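Side-chain contacts in putative cell adhesion protein (Bacteroides fragilis, PDB 4H40), which probably serves as a fimbrillin-like building block of a distinct type of pilus involved in cell adhesion: residues L273-N276 / Q281-M284; A301-S306 / T310-Q315; Y90-E93 / A99-S102; K74-R79 / T106-K111. All coordinates share one frame; numbering follows the deposited sequence.

Interaction 1: L273-N276 / Q281-M284; sequences LKVN and QYQM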
loop_
_atom_site.group_PDB
_atom_site.type_symbol
_atom_site.label_atom_id
_atom_site.label_comp_id
_atom_site.label_asym_id
_atom_site.label_seq_id
_atom_site.Cartn_x
_atom_site.Cartn_y
_atom_site.Cartn_z
ATOM N N LEU B 273 7.350 -2.796 19.861
ATOM C CA LEU B 273 6.619 -3.910 20.459
ATOM C C LEU B 273 7.543 -4.865 21.174
ATOM O O LEU B 273 8.728 -4.974 20.839
ATOM C CB LEU B 273 5.834 -4.683 19.366
ATOM C CG LEU B 273 4.963 -3.875 18.387
ATOM C CD1 LEU B 273 4.536 -4.710 17.195
ATOM C CD2 LEU B 273 3.751 -3.277 19.073
ATOM N N LYS B 274 6.986 -5.578 22.155
ATOM C CA LYS B 274 7.679 -6.607 22.911
ATOM C C LYS B 274 7.179 -7.940 22.390
ATOM O O LYS B 274 6.100 -8.376 22.765
ATOM C CB LYS B 274 7.438 -6.431 24.419
ATOM C CG LYS B 274 8.432 -7.159 25.300
ATOM C CD LYS B 274 8.129 -6.845 26.744
ATOM C CE LYS B 274 9.274 -7.211 27.650
ATOM N NZ LYS B 274 8.890 -7.053 29.077
ATOM N N VAL B 275 7.923 -8.545 21.475
ATOM C CA VAL B 275 7.587 -9.830 20.854
ATOM C C VAL B 275 8.333 -10.941 21.598
ATOM O O VAL B 275 9.551 -10.897 21.708
ATOM C CB VAL B 275 7.888 -9.843 19.329
ATOM C CG1 VAL B 275 7.417 -11.140 18.689
ATOM C CG2 VAL B 275 7.241 -8.646 18.639
ATOM N N ASN B 276 7.584 -11.911 22.139
ATOM C CA ASN B 276 8.098 -13.042 22.910
ATOM C C ASN B 276 9.134 -12.607 23.965
ATOM O O ASN B 276 10.150 -13.280 24.157
ATOM C CB ASN B 276 8.669 -14.114 21.982
ATOM C CG ASN B 276 7.645 -14.770 21.097
ATOM O OD1 ASN B 276 6.444 -14.780 21.385
ATOM N ND2 ASN B 276 8.108 -15.361 20.008
ATOM N N GLN B 281 11.402 -3.150 16.968
ATOM C CA GLN B 281 10.958 -1.917 16.340
ATOM C C GLN B 281 10.803 -2.175 14.823
ATOM O O GLN B 281 11.655 -2.798 14.204
ATOM C CB GLN B 281 11.913 -0.751 16.649
ATOM C CG GLN B 281 11.453 0.626 16.127
ATOM C CD GLN B 281 12.419 1.744 16.448
ATOM O OE1 GLN B 281 13.595 1.730 16.072
ATOM N NE2 GLN B 281 11.927 2.767 17.121
ATOM N N TYR B 282 9.691 -1.727 14.258
ATOM C CA TYR B 282 9.354 -1.877 12.852
ATOM C C TYR B 282 8.934 -0.560 12.299
ATOM O O TYR B 282 8.178 0.162 12.942
ATOM C CB TYR B 282 8.203 -2.888 12.648
ATOM C CG TYR B 282 8.437 -4.204 13.331
ATOM C CD1 TYR B 282 9.267 -5.161 12.766
ATOM C CD2 TYR B 282 7.846 -4.491 14.559
ATOM C CE1 TYR B 282 9.495 -6.379 13.396
ATOM C CE2 TYR B 282 8.077 -5.703 15.205
ATOM C CZ TYR B 282 8.916 -6.639 14.625
ATOM O OH TYR B 282 9.153 -7.842 15.244
ATOM N N GLN B 283 9.360 -0.263 11.089
ATOM C CA GLN B 283 8.984 0.984 10.460
ATOM C C GLN B 283 8.167 0.774 9.201
ATOM O O GLN B 283 8.598 0.050 8.294
ATOM C CB GLN B 283 10.226 1.810 10.121
ATOM C CG GLN B 283 9.893 3.050 9.322
ATOM C CD GLN B 283 11.073 3.932 9.176
ATOM O OE1 GLN B 283 11.096 5.034 9.716
ATOM N NE2 GLN B 283 12.077 3.458 8.454
HETATM N N MSE B 284 7.019 1.466 9.125
HETATM C CA MSE B 284 6.191 1.523 7.937
HETATM C C MSE B 284 6.397 2.915 7.309
HETATM O O MSE B 284 6.052 3.901 7.962
HETATM C CB MSE B 284 4.709 1.290 8.251
HETATM C CG MSE B 284 4.332 -0.104 8.685
HETATM SE SE MSE B 284 2.492 -0.125 9.495
HETATM C CE MSE B 284 1.632 1.047 8.309
#
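Leu-273 and Val-275 meet Tyr-282 inside the beta hairpin of strands 266-275 and 278-287, close to its turn. The packed part is one tyrosine ring and two aliphatic side chains, all buried. Leu-273 CD1 lies 4.2 Å from Tyr-282 CE2, at an oblique position on the ring. Val-275 CG2 reaches the far end of the phenol, 4.0 Å from Tyr-282 OH. The long direction of the tyrosine is roughly perpendicular to both aliphatic side chains. The Tyr-282 ring sits beside its own backbone N (chi1 -51°), and this swings the hydroxyl toward Val-275. Val-303 and Leu-312 add further apolar contacts to the ring.

The polar surroundings are looser. Lys-274 and Gln-281 are partly exposed and do not meet each other. The backbone N of Gln-281 bonds to Asn-322 OD1 of the second subunit. Asn-276 follows the strand, in the turn, and its side-chain amide bonds to Gly-193, His-195 and Thr-196.

The hairpin backbone is held by bonds of Leu-273 with Thr-280 and Tyr-282 with Leu-271. The Tyr-282 hydroxyl is satisfied by Thr-310 OG1. Across this contact the side chains therefore cohere by van der Waals packing, without a hydrogen bond.

Interaction 2: A301-S306 / T310-Q315; sequences ATVKIS and TVLTWQ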
loop_
_atom_site.group_PDB
_atom_site.type_symbol
_atom_site.label_atom_id
_atom_site.label_comp_id
_atom_site.label_asym_id
_atom_site.label_seq_id
_atom_site.Cartn_x
_atom_site.Cartn_y
_atom_site.Cartn_z
ATOM N N ALA B 301 -1.497 -5.317 10.593
ATOM C CA ALA B 301 -0.130 -5.785 10.527
ATOM C C ALA B 301 -0.002 -7.156 11.251
ATOM O O ALA B 301 -0.744 -7.407 12.195
ATOM C CB ALA B 301 0.799 -4.738 11.133
ATOM N N THR B 302 0.900 -8.046 10.788
ATOM C CA THR B 302 1.119 -9.333 11.436
ATOM C C THR B 302 2.581 -9.480 11.769
ATOM O O THR B 302 3.412 -9.302 10.896
ATOM C CB THR B 302 0.633 -10.481 10.543
ATOM O OG1 THR B 302 -0.738 -10.280 10.231
ATOM C CG2 THR B 302 0.821 -11.835 11.178
ATOM N N VAL B 303 2.893 -9.829 13.016
ATOM C CA VAL B 303 4.266 -10.102 13.452
ATOM C C VAL B 303 4.512 -11.607 13.276
ATOM O O VAL B 303 3.782 -12.417 13.841
ATOM C CB VAL B 303 4.551 -9.615 14.895
ATOM C CG1 VAL B 303 6.015 -9.824 15.261
ATOM C CG2 VAL B 303 4.196 -8.154 15.042
ATOM N N LYS B 304 5.498 -11.972 12.449
ATOM C CA LYS B 304 5.849 -13.362 12.130
ATOM C C LYS B 304 7.284 -13.675 12.482
ATOM O O LYS B 304 8.109 -12.769 12.466
ATOM C CB LYS B 304 5.688 -13.595 10.607
ATOM C CG LYS B 304 4.277 -13.904 10.142
ATOM C CD LYS B 304 4.169 -13.928 8.625
ATOM C CE LYS B 304 2.725 -13.918 8.176
ATOM N NZ LYS B 304 2.575 -13.633 6.722
ATOM N N ILE B 305 7.599 -14.961 12.723
ATOM C CA ILE B 305 8.967 -15.480 12.869
ATOM C C ILE B 305 9.240 -16.318 11.607
ATOM O O ILE B 305 8.566 -17.340 11.413
ATOM C CB ILE B 305 9.249 -16.288 14.171
ATOM C CG1 ILE B 305 8.659 -15.646 15.460
ATOM C CG2 ILE B 305 10.737 -16.647 14.297
ATOM C CD1 ILE B 305 9.251 -14.352 15.960
ATOM N N SER B 306 10.173 -15.867 10.731
ATOM C CA SER B 306 10.518 -16.574 9.490
ATOM C C SER B 306 11.479 -17.741 9.747
ATOM O O SER B 306 11.246 -18.863 9.264
ATOM C CB SER B 306 11.091 -15.623 8.454
ATOM O OG SER B 306 10.026 -14.987 7.768
ATOM N N THR B 310 12.359 -11.889 13.209
ATOM C CA THR B 310 10.987 -11.426 13.377
ATOM C C THR B 310 10.689 -10.391 12.271
ATOM O O THR B 310 11.492 -9.486 12.051
ATOM C CB THR B 310 10.746 -10.869 14.800
ATOM O OG1 THR B 310 11.215 -9.527 14.872
ATOM C CG2 THR B 310 11.436 -11.675 15.880
ATOM N N VAL B 311 9.550 -10.532 11.580
ATOM C CA VAL B 311 9.123 -9.584 10.543
ATOM C C VAL B 311 7.700 -9.073 10.797
ATOM O O VAL B 311 6.888 -9.745 11.434
ATOM C CB VAL B 311 9.242 -10.097 9.083
ATOM C CG1 VAL B 311 10.678 -10.077 8.628
ATOM C CG2 VAL B 311 8.626 -11.474 8.883
ATOM N N LEU B 312 7.438 -7.863 10.326
ATOM C CA LEU B 312 6.137 -7.271 10.321
ATOM C C LEU B 312 5.684 -7.210 8.880
ATOM O O LEU B 312 6.412 -6.703 8.028
ATOM C CB LEU B 312 6.119 -5.888 10.976
ATOM C CG LEU B 312 4.717 -5.342 11.193
ATOM C CD1 LEU B 312 4.141 -5.821 12.483
ATOM C CD2 LEU B 312 4.676 -3.863 11.118
ATOM N N THR B 313 4.531 -7.801 8.597
ATOM C CA THR B 313 3.879 -7.758 7.294
ATOM C C THR B 313 2.623 -6.932 7.436
ATOM O O THR B 313 1.874 -7.145 8.389
ATOM C CB THR B 313 3.503 -9.165 6.742
ATOM O OG1 THR B 313 2.446 -9.702 7.526
ATOM C CG2 THR B 313 4.659 -10.128 6.678
ATOM N N TRP B 314 2.337 -6.057 6.492
ATOM C CA TRP B 314 1.080 -5.365 6.605
ATOM C C TRP B 314 0.358 -5.293 5.282
ATOM O O TRP B 314 0.903 -5.580 4.231
ATOM C CB TRP B 314 1.186 -3.983 7.268
ATOM C CG TRP B 314 1.765 -2.910 6.421
ATOM C CD1 TRP B 314 1.085 -1.949 5.730
ATOM C CD2 TRP B 314 3.151 -2.616 6.268
ATOM N NE1 TRP B 314 1.965 -1.077 5.138
ATOM C CE2 TRP B 314 3.247 -1.473 5.434
ATOM C CE3 TRP B 314 4.336 -3.233 6.720
ATOM C CZ2 TRP B 314 4.491 -0.925 5.046
ATOM C CZ3 TRP B 314 5.558 -2.682 6.356
ATOM C CH2 TRP B 314 5.631 -1.555 5.514
ATOM N N GLN B 315 -0.919 -5.006 5.397
ATOM C CA GLN B 315 -1.875 -4.826 4.343
ATOM C C GLN B 315 -2.817 -3.691 4.722
ATOM O O GLN B 315 -3.058 -3.396 5.912
ATOM C CB GLN B 315 -2.624 -6.124 4.056
ATOM C CG GLN B 315 -3.253 -6.789 5.284
ATOM C CD GLN B 315 -3.499 -8.275 5.099
ATOM O OE1 GLN B 315 -3.070 -8.906 4.111
ATOM N NE2 GLN B 315 -4.171 -8.874 6.079
#
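Thr-302 and Thr-313 form a hydrogen-bonded pair in the antiparallel beta hairpin of strands 296-305 and 310-321. Thr-302 N donates to Thr-313 O at 2.7 Å, and Thr-313 N returns a bond to Thr-302 O. Lys-304 and Val-311 repeat the pattern, with Lys-304 N 2.8 Å from Val-311 O. The strand segments run at 157° to each other.

The non-hydrogen-bonded pairs put Ala-301, Val-303 and Ile-305 on one face, with Thr-310, Leu-312 and Trp-314. Leu-312 CD1 sits between Val-303 CG2 (3.5 Å) and Ala-301 CB (3.8 Å). At the turn end, Ile-305 and Thr-310 lie side by side, with Ile-305 CD1 3.5 Å from Thr-310 CG2. The opposite face carries Thr-302, Lys-304, Val-311 and Thr-313. There the extended Lys-304 chain passes across Thr-313, and Lys-304 NZ lies 4.0 Å from Thr-313 OG1.

Strand 177-190 flanks residues 301-303 through backbone bonds to Thr-187 and Arg-189. Residues 311-314 pair antiparallel with a strand of the second subunit, so the sheet continues into it. Trp-314 packs on Ala-301 through its CB. Its chi1 of 75° carries the indole away from the hairpin partner, where Trp-314 CD2 lies 3.7 Å from Met-284 CG.

Interaction 3: Y90-E93 / A99-S102; sequences YPCE and AVIS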
loop_
_atom_site.group_PDB
_atom_site.type_symbol
_atom_site.label_atom_id
_atom_site.label_comp_id
_atom_site.label_asym_id
_atom_site.label_seq_id
_atom_site.Cartn_x
_atom_site.Cartn_y
_atom_site.Cartn_z
ATOM N N TYR B 90 -26.536 16.281 31.078
ATOM C CA TYR B 90 -26.520 16.876 32.411
ATOM C C TYR B 90 -25.574 18.061 32.505
ATOM O O TYR B 90 -24.379 17.894 32.269
ATOM C CB TYR B 90 -26.126 15.831 33.465
ATOM C CG TYR B 90 -27.061 14.647 33.521
ATOM C CD1 TYR B 90 -26.843 13.525 32.728
ATOM C CD2 TYR B 90 -28.159 14.636 34.387
ATOM C CE1 TYR B 90 -27.712 12.432 32.768
ATOM C CE2 TYR B 90 -29.034 13.552 34.435
ATOM C CZ TYR B 90 -28.802 12.447 33.632
ATOM O OH TYR B 90 -29.654 11.371 33.694
ATOM N N PRO B 91 -26.064 19.247 32.914
ATOM C CA PRO B 91 -25.160 20.400 33.053
ATOM C C PRO B 91 -23.964 20.065 33.941
ATOM O O PRO B 91 -24.115 19.407 34.969
ATOM C CB PRO B 91 -26.055 21.479 33.687
ATOM C CG PRO B 91 -27.429 21.108 33.290
ATOM C CD PRO B 91 -27.455 19.607 33.257
ATOM N N CYS B 92 -22.772 20.450 33.503
ATOM C CA CYS B 92 -21.555 20.178 34.256
ATOM C C CYS B 92 -20.563 21.335 34.109
ATOM O O CYS B 92 -20.824 22.300 33.381
ATOM C CB CYS B 92 -20.938 18.843 33.828
ATOM S SG CYS B 92 -20.267 18.822 32.141
ATOM N N GLU B 93 -19.453 21.253 34.852
ATOM C CA GLU B 93 -18.360 22.220 34.810
ATOM C C GLU B 93 -17.132 21.482 34.324
ATOM O O GLU B 93 -16.860 20.369 34.791
ATOM C CB GLU B 93 -18.141 22.884 36.174
ATOM C CG GLU B 93 -19.251 23.850 36.571
ATOM C CD GLU B 93 -19.477 25.052 35.671
ATOM O OE1 GLU B 93 -18.492 25.611 35.136
ATOM O OE2 GLU B 93 -20.653 25.452 35.522
ATOM N N ALA B 99 -12.779 18.021 30.253
ATOM C CA ALA B 99 -12.939 16.990 31.288
ATOM C C ALA B 99 -13.746 17.560 32.459
ATOM O O ALA B 99 -13.504 18.720 32.828
ATOM C CB ALA B 99 -11.577 16.521 31.765
ATOM N N VAL B 100 -14.693 16.778 33.055
ATOM C CA VAL B 100 -15.488 17.313 34.180
ATOM C C VAL B 100 -14.580 17.555 35.401
ATOM O O VAL B 100 -13.718 16.727 35.724
ATOM C CB VAL B 100 -16.781 16.527 34.563
ATOM C CG1 VAL B 100 -17.696 16.333 33.350
ATOM C CG2 VAL B 100 -16.480 15.187 35.228
ATOM N N ILE B 101 -14.746 18.738 36.023
ATOM C CA ILE B 101 -13.974 19.168 37.197
ATOM C C ILE B 101 -14.866 19.242 38.447
ATOM O O ILE B 101 -14.338 19.104 39.555
ATOM C CB ILE B 101 -13.173 20.487 36.978
ATOM C CG1 ILE B 101 -14.047 21.606 36.348
ATOM C CG2 ILE B 101 -11.895 20.206 36.164
ATOM C CD1 ILE B 101 -13.430 23.016 36.291
ATOM N N SER B 102 -16.182 19.475 38.320
ATOM C CA SER B 102 -16.994 19.512 39.539
ATOM C C SER B 102 -18.399 18.918 39.338
ATOM O O SER B 102 -18.826 18.614 38.206
ATOM C CB SER B 102 -17.071 20.922 40.139
ATOM O OG SER B 102 -17.834 21.842 39.377
#
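Glu-93 and Ile-101 share the one hydrogen bond between residues 90-93 and 99-102. Ile-101 N donates to Glu-93 O at 2.9 Å. The N-H points almost straight at the oxygen, but the donor is tilted 27° from the carbonyl plane. Val-100 CA lies 3.4 Å from the same oxygen in a CA-H...O contact. Ile-101 CG1 also rests against this carbonyl.

The Glu-93 side chain can be followed outward. Its CB lies 3.4 Å from Ser-102 OG. Its CG is still near that hydroxyl, at 3.7 Å. The chain then bends at chi2 (-62°), and CD and the carboxylate lead away from residues 99-102. The side chain also packs on Ser-104. At the tip, OE2 makes a long, weak ion pair with Lys-74 NZ. Ser-102 OG makes its own hydrogen bond with Ser-104 OG, so its meeting with Glu-93 is packing.

On the inner side Cys-92 SG touches Val-100 CG1 at 3.8 Å. Leu-77 of the adjoining strand 74-79 packs on both residues. Cys-92 is buried, whereas the residues of 99-102 are exposed. The axes of strands 90-93 and 100-102 cross at 81°, so the two do not run alongside. This is a beta hairpin at the surface. Strand 88-94 is bonded to strand 74-79 (Cys-92 with Ala-75, Tyr-90 with Leu-77), and the weakly bonded return strand 100-102 splays from it.

Interaction 4: K74-R79 / T106-K111; sequences KAYLVR and TPLYMK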
loop_
_atom_site.group_PDB
_atom_site.type_symbol
_atom_site.label_atom_id
_atom_site.label_comp_id
_atom_site.label_asym_id
_atom_site.label_seq_id
_atom_site.Cartn_x
_atom_site.Cartn_y
_atom_site.Cartn_z
ATOM N N LYS B 74 -22.289 26.757 27.634
ATOM C CA LYS B 74 -22.617 25.701 28.605
ATOM C C LYS B 74 -22.037 24.355 28.202
ATOM O O LYS B 74 -22.042 24.014 27.023
ATOM C CB LYS B 74 -24.153 25.575 28.777
ATOM C CG LYS B 74 -24.616 24.780 30.008
ATOM C CD LYS B 74 -24.822 25.643 31.241
ATOM C CE LYS B 74 -23.804 25.343 32.306
ATOM N NZ LYS B 74 -24.026 26.165 33.520
ATOM N N ALA B 75 -21.588 23.578 29.204
ATOM C CA ALA B 75 -21.031 22.240 29.052
ATOM C C ALA B 75 -21.977 21.196 29.639
ATOM O O ALA B 75 -22.631 21.455 30.654
ATOM C CB ALA B 75 -19.682 22.166 29.731
ATOM N N TYR B 76 -22.066 20.020 28.994
ATOM C CA TYR B 76 -22.957 18.945 29.451
ATOM C C TYR B 76 -22.254 17.606 29.536
ATOM O O TYR B 76 -21.322 17.371 28.772
ATOM C CB TYR B 76 -24.173 18.814 28.522
ATOM C CG TYR B 76 -25.100 20.000 28.582
ATOM C CD1 TYR B 76 -24.893 21.115 27.770
ATOM C CD2 TYR B 76 -26.202 20.005 29.430
ATOM C CE1 TYR B 76 -25.747 22.217 27.821
ATOM C CE2 TYR B 76 -27.057 21.108 29.497
ATOM C CZ TYR B 76 -26.826 22.212 28.685
ATOM O OH TYR B 76 -27.680 23.287 28.687
ATOM N N LEU B 77 -22.694 16.734 30.467
ATOM C CA LEU B 77 -22.161 15.381 30.612
ATOM C C LEU B 77 -23.177 14.402 30.026
ATOM O O LEU B 77 -24.381 14.534 30.261
ATOM C CB LEU B 77 -21.821 15.043 32.075
ATOM C CG LEU B 77 -21.231 13.649 32.333
ATOM C CD1 LEU B 77 -19.802 13.539 31.839
ATOM C CD2 LEU B 77 -21.285 13.302 33.779
ATOM N N VAL B 78 -22.693 13.470 29.209
ATOM C CA VAL B 78 -23.540 12.482 28.542
ATOM C C VAL B 78 -23.652 11.234 29.420
ATOM O O VAL B 78 -22.640 10.725 29.915
ATOM C CB VAL B 78 -23.004 12.128 27.116
ATOM C CG1 VAL B 78 -23.859 11.057 26.423
ATOM C CG2 VAL B 78 -22.868 13.367 26.234
ATOM N N ARG B 79 -24.884 10.754 29.598
ATOM C CA ARG B 79 -25.211 9.513 30.290
ATOM C C ARG B 79 -26.331 8.843 29.512
ATOM O O ARG B 79 -27.433 9.393 29.394
ATOM C CB ARG B 79 -25.583 9.697 31.783
ATOM C CG ARG B 79 -24.450 10.118 32.726
ATOM C CD ARG B 79 -23.288 9.141 32.846
ATOM N NE ARG B 79 -22.151 9.788 33.506
ATOM C CZ ARG B 79 -20.907 9.321 33.516
ATOM N NH1 ARG B 79 -20.610 8.187 32.890
ATOM N NH2 ARG B 79 -19.946 9.990 34.139
ATOM N N THR B 106 -25.843 23.378 37.036
ATOM C CA THR B 106 -26.537 24.657 36.936
ATOM C C THR B 106 -27.196 24.730 35.548
ATOM O O THR B 106 -26.479 24.741 34.539
ATOM C CB THR B 106 -25.552 25.814 37.231
ATOM O OG1 THR B 106 -24.959 25.617 38.519
ATOM C CG2 THR B 106 -26.214 27.193 37.171
ATOM N N PRO B 107 -28.553 24.757 35.473
ATOM C CA PRO B 107 -29.208 24.804 34.150
ATOM C C PRO B 107 -28.955 26.093 33.378
ATOM O O PRO B 107 -28.794 27.156 33.983
ATOM C CB PRO B 107 -30.705 24.648 34.454
ATOM C CG PRO B 107 -30.856 24.701 35.901
ATOM C CD PRO B 107 -29.534 24.740 36.578
ATOM N N LEU B 108 -28.916 25.980 32.032
ATOM C CA LEU B 108 -28.750 27.113 31.127
ATOM C C LEU B 108 -30.091 27.807 30.941
ATOM O O LEU B 108 -31.037 27.202 30.428
ATOM C CB LEU B 108 -28.152 26.686 29.756
ATOM C CG LEU B 108 -28.335 27.631 28.536
ATOM C CD1 LEU B 108 -27.432 28.853 28.611
ATOM C CD2 LEU B 108 -28.034 26.915 27.286
ATOM N N TYR B 109 -30.170 29.066 31.386
ATOM C CA TYR B 109 -31.332 29.919 31.204
ATOM C C TYR B 109 -30.959 30.989 30.185
ATOM O O TYR B 109 -29.886 31.602 30.282
ATOM C CB TYR B 109 -31.811 30.542 32.525
ATOM C CG TYR B 109 -32.377 29.552 33.519
ATOM C CD1 TYR B 109 -31.560 28.938 34.466
ATOM C CD2 TYR B 109 -33.738 29.280 33.563
ATOM C CE1 TYR B 109 -32.082 28.062 35.418
ATOM C CE2 TYR B 109 -34.272 28.401 34.505
ATOM C CZ TYR B 109 -33.438 27.781 35.425
ATOM O OH TYR B 109 -33.948 26.921 36.373
HETATM N N MSE B 110 -31.829 31.177 29.183
HETATM C CA MSE B 110 -31.633 32.150 28.101
HETATM C C MSE B 110 -32.825 33.098 27.950
HETATM O O MSE B 110 -33.962 32.702 28.239
HETATM C CB MSE B 110 -31.394 31.422 26.767
HETATM C CG MSE B 110 -30.070 30.702 26.713
HETATM SE SE MSE B 110 -29.475 30.363 24.916
HETATM C CE MSE B 110 -30.066 28.617 24.734
ATOM N N LYS B 111 -32.576 34.344 27.469
ATOM C CA LYS B 111 -33.699 35.243 27.190
ATOM C C LYS B 111 -34.324 34.841 25.851
ATOM O O LYS B 111 -33.700 34.107 25.077
ATOM C CB LYS B 111 -33.392 36.772 27.234
ATOM C CG LYS B 111 -31.996 37.349 26.969
ATOM C CD LYS B 111 -31.974 38.798 27.445
ATOM C CE LYS B 111 -30.596 39.332 27.703
ATOM N NZ LYS B 111 -30.671 40.591 28.481
#
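Lys-74 and Tyr-76 belong to a sheet-to-sheet contact: strand 74-79, which pairs with strands 56-62 and 88-94, faces the chain leading into strand 108-110, which pairs with strand 14-19 in a separate three-stranded sheet. The backbones do not pair here. The closest CA atoms, those of Lys-74 and Leu-108, are 6.8 Å apart.

Lys-74 spans the gap. Its CG is anti to the backbone N (chi1 -165°), and the chain then bends at chi2 and chi3. This course brings NZ to the backbone of Thr-106, where it donates a hydrogen bond to Thr-106 O at 3.0 Å. The ammonium reaches the oxygen at a bent C=O...N angle of 139° and off the carbonyl plane by 29°. Lower down the chain, Lys-74 CD lies 3.8 Å from Leu-108 CB. The two side chains run alongside each other, pointing opposite ways, so the lysine's methylenes pack while its charged end reaches the exposed Thr-106.

Tyr-76 comes from the more buried side. Its side chain lies across Leu-108, with Tyr-76 OH 3.6 Å from Leu-108 CB and 3.9 Å from Leu-108 CD2.

Neighbouring residues extend the packing. Tyr-76 also touches Pro-18 and Ile-57, Leu-108 touches Leu-59, and Met-110 reaches Val-61. Side chains of two facing sheets that meet in this way are typical of a beta-sandwich, consistent with the transthyretin clan of the fimbrillin-like family.

The four contacts fall into two groups in distant regions of the molecule, 40 to 50 Å apart between centres. Interactions 1 and 2 are about 9 Å apart between centres. They join through the Tyr-282 and Thr-310 hydroxyls and through Met-284 and Trp-314. Both also reach the second subunit. Interactions 3 and 4 are about 10 Å apart between centres. They share neighbouring strands: Leu-77 N is 2.7 Å from Tyr-90 O, a probable hydrogen bond, and Pro-91 CB packs on Thr-106 O. Residues 90-93 and 99-102 lie in the chain between the two segments of interaction 4. No atom of one group comes within about 28 Å of the other.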